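Local coordinates for protein translation initiation factor eIF-2B (Pyrococcus horikoshii, PDB 1VB5) that probably catalyses the exchange of GDP for GTP on initiation factor 2 as an archaeal eIF-2B-type regulatory subunit, at residues A95-I107 with F118-K130. Residues are numbered along the deposited sequence; the frame is centred on the assembly and turned at random.
Sequences AKRELASIGAQLI and FSSTVLEIIRTAK
I125 fits as a knob among L99, A100, G103 and A104, a worked example of how small residues let two helices close up. The segment axes approach to 7.8 Å and cross at -57°. CG2 of I125, anti to its backbone N, lies against bare backbone, 3.5 Å from G103 C. The other branch runs along A100, and its CD1 ends 3.7 Å from L99 CD2; a CB on G103 would run into this CD1. The same leucine straddles T121 CG2 with both methyls, the two side chains crossing at about a right angle. Further along, A104 CB rests 3.6 Å from T128 CG2, while I107 sends CD1 onto A129 CB (3.5 Å). T128 turns its methyl to that packing, and T128 OG1 bonds back to E124 O (2.8 Å), on the face opposite T128 N. At the polar end, K96 starts with CG anti to its backbone N (chi1 -175°), crosses the E124 stem and bends at chi3; NZ is held mainly by S22 OG and reaches S120 OG only in a weak bond (3.4 Å). With an alanine here, the E124 methylene would probably lose its cover, and S22 and S120 their lysine partner. Joining helix 78-106 to helix 120-131 beside the mostly parallel sheet of this Rossmann-like domain, the contact thus depends chiefly on close apolar fit, with a single weak polar link, from K96, at its margin.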
loop_
_atom_site.group_PDB
_atom_site.type_symbol
_atom_site.label_atom_id
_atom_site.label_comp_id
_atom_site.label_asym_id
_atom_site.label_seq_id
_atom_site.Cartn_x
_atom_site.Cartn_y
_atom_site.Cartn_z
ATOM N N ALA B 95 -31.562 3.102 -1.670
ATOM C CA ALA B 95 -30.448 4.043 -1.703
ATOM C C ALA B 95 -29.341 3.531 -2.619
ATOM O O ALA B 95 -28.868 4.260 -3.491
ATOM C CB ALA B 95 -29.905 4.266 -0.290
ATOM N N LYS B 96 -28.939 2.276 -2.427
ATOM C CA LYS B 96 -27.888 1.686 -3.244
ATOM C C LYS B 96 -28.238 1.713 -4.732
ATOM O O LYS B 96 -27.399 2.063 -5.560
ATOM C CB LYS B 96 -27.602 0.245 -2.804
ATOM C CG LYS B 96 -26.417 -0.406 -3.538
ATOM C CD LYS B 96 -26.166 -1.843 -3.073
ATOM C CE LYS B 96 -25.745 -1.888 -1.607
ATOM N NZ LYS B 96 -25.575 -3.286 -1.095
ATOM N N ARG B 97 -29.472 1.347 -5.069
ATOM C CA ARG B 97 -29.907 1.343 -6.464
ATOM C C ARG B 97 -29.853 2.733 -7.096
ATOM O O ARG B 97 -29.353 2.904 -8.213
ATOM C CB ARG B 97 -31.330 0.788 -6.572
ATOM C CG ARG B 97 -31.406 -0.734 -6.581
ATOM C CD ARG B 97 -30.850 -1.278 -7.895
ATOM N NE ARG B 97 -30.861 -2.740 -7.972
ATOM C CZ ARG B 97 -30.571 -3.431 -9.073
ATOM N NH1 ARG B 97 -30.248 -2.796 -10.197
ATOM N NH2 ARG B 97 -30.598 -4.758 -9.055
ATOM N N GLU B 98 -30.366 3.727 -6.381
ATOM C CA GLU B 98 -30.375 5.091 -6.895
ATOM C C GLU B 98 -28.961 5.668 -6.993
ATOM O O GLU B 98 -28.632 6.370 -7.950
ATOM C CB GLU B 98 -31.248 5.984 -6.005
ATOM C CG GLU B 98 -31.476 7.380 -6.564
ATOM C CD GLU B 98 -31.862 7.362 -8.035
ATOM O OE1 GLU B 98 -32.649 6.473 -8.433
ATOM O OE2 GLU B 98 -31.386 8.239 -8.793
ATOM N N LEU B 99 -28.122 5.363 -6.010
ATOM C CA LEU B 99 -26.752 5.867 -6.021
ATOM C C LEU B 99 -26.022 5.245 -7.215
ATOM O O LEU B 99 -25.295 5.932 -7.942
ATOM C CB LEU B 99 -26.046 5.511 -4.704
ATOM C CG LEU B 99 -24.706 6.187 -4.359
ATOM C CD1 LEU B 99 -24.343 5.878 -2.919
ATOM C CD2 LEU B 99 -23.606 5.713 -5.299
ATOM N N ALA B 100 -26.244 3.949 -7.425
ATOM C CA ALA B 100 -25.610 3.234 -8.530
ATOM C C ALA B 100 -25.929 3.893 -9.867
ATOM O O ALA B 100 -25.040 4.076 -10.709
ATOM C CB ALA B 100 -26.063 1.771 -8.543
ATOM N N SER B 101 -27.196 4.249 -10.060
ATOM C CA SER B 101 -27.628 4.880 -11.302
ATOM C C SER B 101 -26.920 6.211 -11.533
ATOM O O SER B 101 -26.552 6.543 -12.662
ATOM C CB SER B 101 -29.141 5.105 -11.284
ATOM O OG SER B 101 -29.554 5.754 -12.473
ATOM N N ILE B 102 -26.738 6.969 -10.460
ATOM C CA ILE B 102 -26.071 8.262 -10.542
ATOM C C ILE B 102 -24.566 8.076 -10.766
ATOM O O ILE B 102 -23.955 8.800 -11.551
ATOM C CB ILE B 102 -26.315 9.073 -9.256
ATOM C CG1 ILE B 102 -27.811 9.395 -9.143
ATOM C CG2 ILE B 102 -25.462 10.349 -9.261
ATOM C CD1 ILE B 102 -28.210 10.076 -7.859
ATOM N N GLY B 103 -23.978 7.098 -10.079
ATOM C CA GLY B 103 -22.560 6.838 -10.239
ATOM C C GLY B 103 -22.229 6.355 -11.639
ATOM O O GLY B 103 -21.244 6.786 -12.236
ATOM N N ALA B 104 -23.053 5.454 -12.167
ATOM C CA ALA B 104 -22.844 4.911 -13.507
ATOM C C ALA B 104 -22.879 6.022 -14.545
ATOM O O ALA B 104 -22.134 5.998 -15.524
ATOM C CB ALA B 104 -23.920 3.868 -13.828
ATOM N N GLN B 105 -23.757 6.992 -14.318
ATOM C CA GLN B 105 -23.926 8.132 -15.213
ATOM C C GLN B 105 -22.610 8.911 -15.299
ATOM O O GLN B 105 -22.237 9.432 -16.352
ATOM C CB GLN B 105 -25.033 9.028 -14.658
ATOM C CG GLN B 105 -25.802 9.823 -15.684
ATOM C CD GLN B 105 -26.860 10.701 -15.036
ATOM O OE1 GLN B 105 -27.645 10.240 -14.200
ATOM N NE2 GLN B 105 -26.886 11.973 -15.420
ATOM N N LEU B 106 -21.915 8.979 -14.170
ATOM C CA LEU B 106 -20.639 9.673 -14.065
ATOM C C LEU B 106 -19.574 9.036 -14.960
ATOM O O LEU B 106 -18.794 9.732 -15.610
ATOM C CB LEU B 106 -20.176 9.637 -12.608
ATOM C CG LEU B 106 -18.861 10.282 -12.175
ATOM C CD1 LEU B 106 -18.893 11.781 -12.459
ATOM C CD2 LEU B 106 -18.670 10.031 -10.678
ATOM N N ILE B 107 -19.547 7.707 -14.982
ATOM C CA ILE B 107 -18.581 6.960 -15.778
ATOM C C ILE B 107 -18.707 7.281 -17.272
ATOM O O ILE B 107 -19.802 7.546 -17.769
ATOM C CB ILE B 107 -18.760 5.433 -15.536
ATOM C CG1 ILE B 107 -18.444 5.113 -14.071
ATOM C CG2 ILE B 107 -17.848 4.637 -16.456
ATOM C CD1 ILE B 107 -18.709 3.680 -13.661
ATOM N N PHE B 118 -13.079 -3.483 -0.993
ATOM C CA PHE B 118 -14.360 -3.940 -1.525
ATOM C C PHE B 118 -15.528 -3.119 -0.999
ATOM O O PHE B 118 -15.650 -2.882 0.202
ATOM C CB PHE B 118 -14.608 -5.415 -1.181
ATOM C CG PHE B 118 -15.963 -5.922 -1.635
ATOM C CD1 PHE B 118 -16.221 -6.144 -2.983
ATOM C CD2 PHE B 118 -16.994 -6.116 -0.714
ATOM C CE1 PHE B 118 -17.487 -6.551 -3.419
ATOM C CE2 PHE B 118 -18.267 -6.523 -1.132
ATOM C CZ PHE B 118 -18.515 -6.739 -2.492
ATOM N N SER B 119 -16.383 -2.689 -1.918
ATOM C CA SER B 119 -17.567 -1.907 -1.591
ATOM C C SER B 119 -18.694 -2.366 -2.507
ATOM O O SER B 119 -18.600 -2.204 -3.724
ATOM C CB SER B 119 -17.298 -0.422 -1.824
ATOM O OG SER B 119 -18.512 0.306 -1.895
ATOM N N SER B 120 -19.751 -2.938 -1.934
ATOM C CA SER B 120 -20.870 -3.407 -2.743
ATOM C C SER B 120 -21.483 -2.256 -3.533
ATOM O O SER B 120 -22.013 -2.453 -4.622
ATOM C CB SER B 120 -21.935 -4.081 -1.861
ATOM O OG SER B 120 -22.210 -3.308 -0.706
ATOM N N THR B 121 -21.378 -1.046 -2.996
ATOM C CA THR B 121 -21.920 0.131 -3.664
ATOM C C THR B 121 -21.103 0.463 -4.908
ATOM O O THR B 121 -21.660 0.711 -5.980
ATOM C CB THR B 121 -21.931 1.341 -2.701
ATOM O OG1 THR B 121 -22.818 1.062 -1.607
ATOM C CG2 THR B 121 -22.395 2.603 -3.413
ATOM N N VAL B 122 -19.779 0.467 -4.775
ATOM C CA VAL B 122 -18.927 0.760 -5.922
ATOM C C VAL B 122 -19.133 -0.333 -6.967
ATOM O O VAL B 122 -19.148 -0.060 -8.166
ATOM C CB VAL B 122 -17.435 0.820 -5.520
ATOM C CG1 VAL B 122 -16.557 0.946 -6.769
ATOM C CG2 VAL B 122 -17.200 2.005 -4.595
ATOM N N LEU B 123 -19.294 -1.567 -6.505
ATOM C CA LEU B 123 -19.518 -2.698 -7.402
ATOM C C LEU B 123 -20.811 -2.519 -8.215
ATOM O O LEU B 123 -20.837 -2.777 -9.417
ATOM C CB LEU B 123 -19.579 -4.006 -6.597
ATOM C CG LEU B 123 -19.974 -5.265 -7.380
ATOM C CD1 LEU B 123 -19.027 -5.463 -8.562
ATOM C CD2 LEU B 123 -19.954 -6.479 -6.460
ATOM N N GLU B 124 -21.886 -2.068 -7.570
ATOM C CA GLU B 124 -23.137 -1.869 -8.296
ATOM C C GLU B 124 -23.048 -0.690 -9.252
ATOM O O GLU B 124 -23.730 -0.665 -10.281
ATOM C CB GLU B 124 -24.311 -1.691 -7.332
ATOM C CG GLU B 124 -24.743 -2.998 -6.678
ATOM C CD GLU B 124 -24.885 -4.139 -7.683
ATOM O OE1 GLU B 124 -25.599 -3.959 -8.695
ATOM O OE2 GLU B 124 -24.288 -5.218 -7.460
ATOM N N ILE B 125 -22.208 0.286 -8.921
ATOM C CA ILE B 125 -22.022 1.432 -9.801
ATOM C C ILE B 125 -21.376 0.909 -11.078
ATOM O O ILE B 125 -21.797 1.229 -12.189
ATOM C CB ILE B 125 -21.070 2.496 -9.185
ATOM C CG1 ILE B 125 -21.756 3.204 -8.014
ATOM C CG2 ILE B 125 -20.656 3.509 -10.249
ATOM C CD1 ILE B 125 -20.884 4.257 -7.335
ATOM N N ILE B 126 -20.343 0.097 -10.904
ATOM C CA ILE B 126 -19.618 -0.463 -12.034
ATOM C C ILE B 126 -20.500 -1.367 -12.902
ATOM O O ILE B 126 -20.472 -1.279 -14.130
ATOM C CB ILE B 126 -18.362 -1.218 -11.527
ATOM C CG1 ILE B 126 -17.304 -0.193 -11.093
ATOM C CG2 ILE B 126 -17.811 -2.131 -12.596
ATOM C CD1 ILE B 126 -16.095 -0.793 -10.365
ATOM N N ARG B 127 -21.292 -2.217 -12.263
ATOM C CA ARG B 127 -22.176 -3.124 -12.983
ATOM C C ARG B 127 -23.259 -2.383 -13.763
ATOM O O ARG B 127 -23.585 -2.759 -14.892
ATOM C CB ARG B 127 -22.824 -4.109 -12.009
ATOM C CG ARG B 127 -21.905 -5.240 -11.584
ATOM C CD ARG B 127 -22.555 -6.131 -10.541
ATOM N NE ARG B 127 -21.812 -7.377 -10.398
ATOM C CZ ARG B 127 -21.918 -8.201 -9.362
ATOM N NH1 ARG B 127 -22.739 -7.914 -8.361
ATOM N NH2 ARG B 127 -21.190 -9.311 -9.326
ATOM N N THR B 128 -23.818 -1.338 -13.158
ATOM C CA THR B 128 -24.858 -0.560 -13.817
ATOM C C THR B 128 -24.284 0.145 -15.044
ATOM O O THR B 128 -24.951 0.258 -16.074
ATOM C CB THR B 128 -25.467 0.499 -12.864
ATOM O OG1 THR B 128 -26.108 -0.159 -11.762
ATOM C CG2 THR B 128 -26.496 1.360 -13.604
ATOM N N ALA B 129 -23.044 0.613 -14.937
ATOM C CA ALA B 129 -22.405 1.300 -16.057
ATOM C C ALA B 129 -22.198 0.328 -17.213
ATOM O O ALA B 129 -22.406 0.678 -18.377
ATOM C CB ALA B 129 -21.061 1.900 -15.621
ATOM N N LYS B 130 -21.780 -0.893 -16.890
ATOM C CA LYS B 130 -21.561 -1.909 -17.915
ATOM C C LYS B 130 -22.888 -2.302 -18.558
ATOM O O LYS B 130 -22.963 -2.522 -19.763
ATOM C CB LYS B 130 -20.914 -3.156 -17.310
ATOM C CG LYS B 130 -20.712 -4.273 -18.326
ATOM C CD LYS B 130 -20.878 -5.647 -17.687
ATOM C CE LYS B 130 -22.261 -5.800 -17.045
ATOM N NZ LYS B 130 -22.521 -7.181 -16.546
#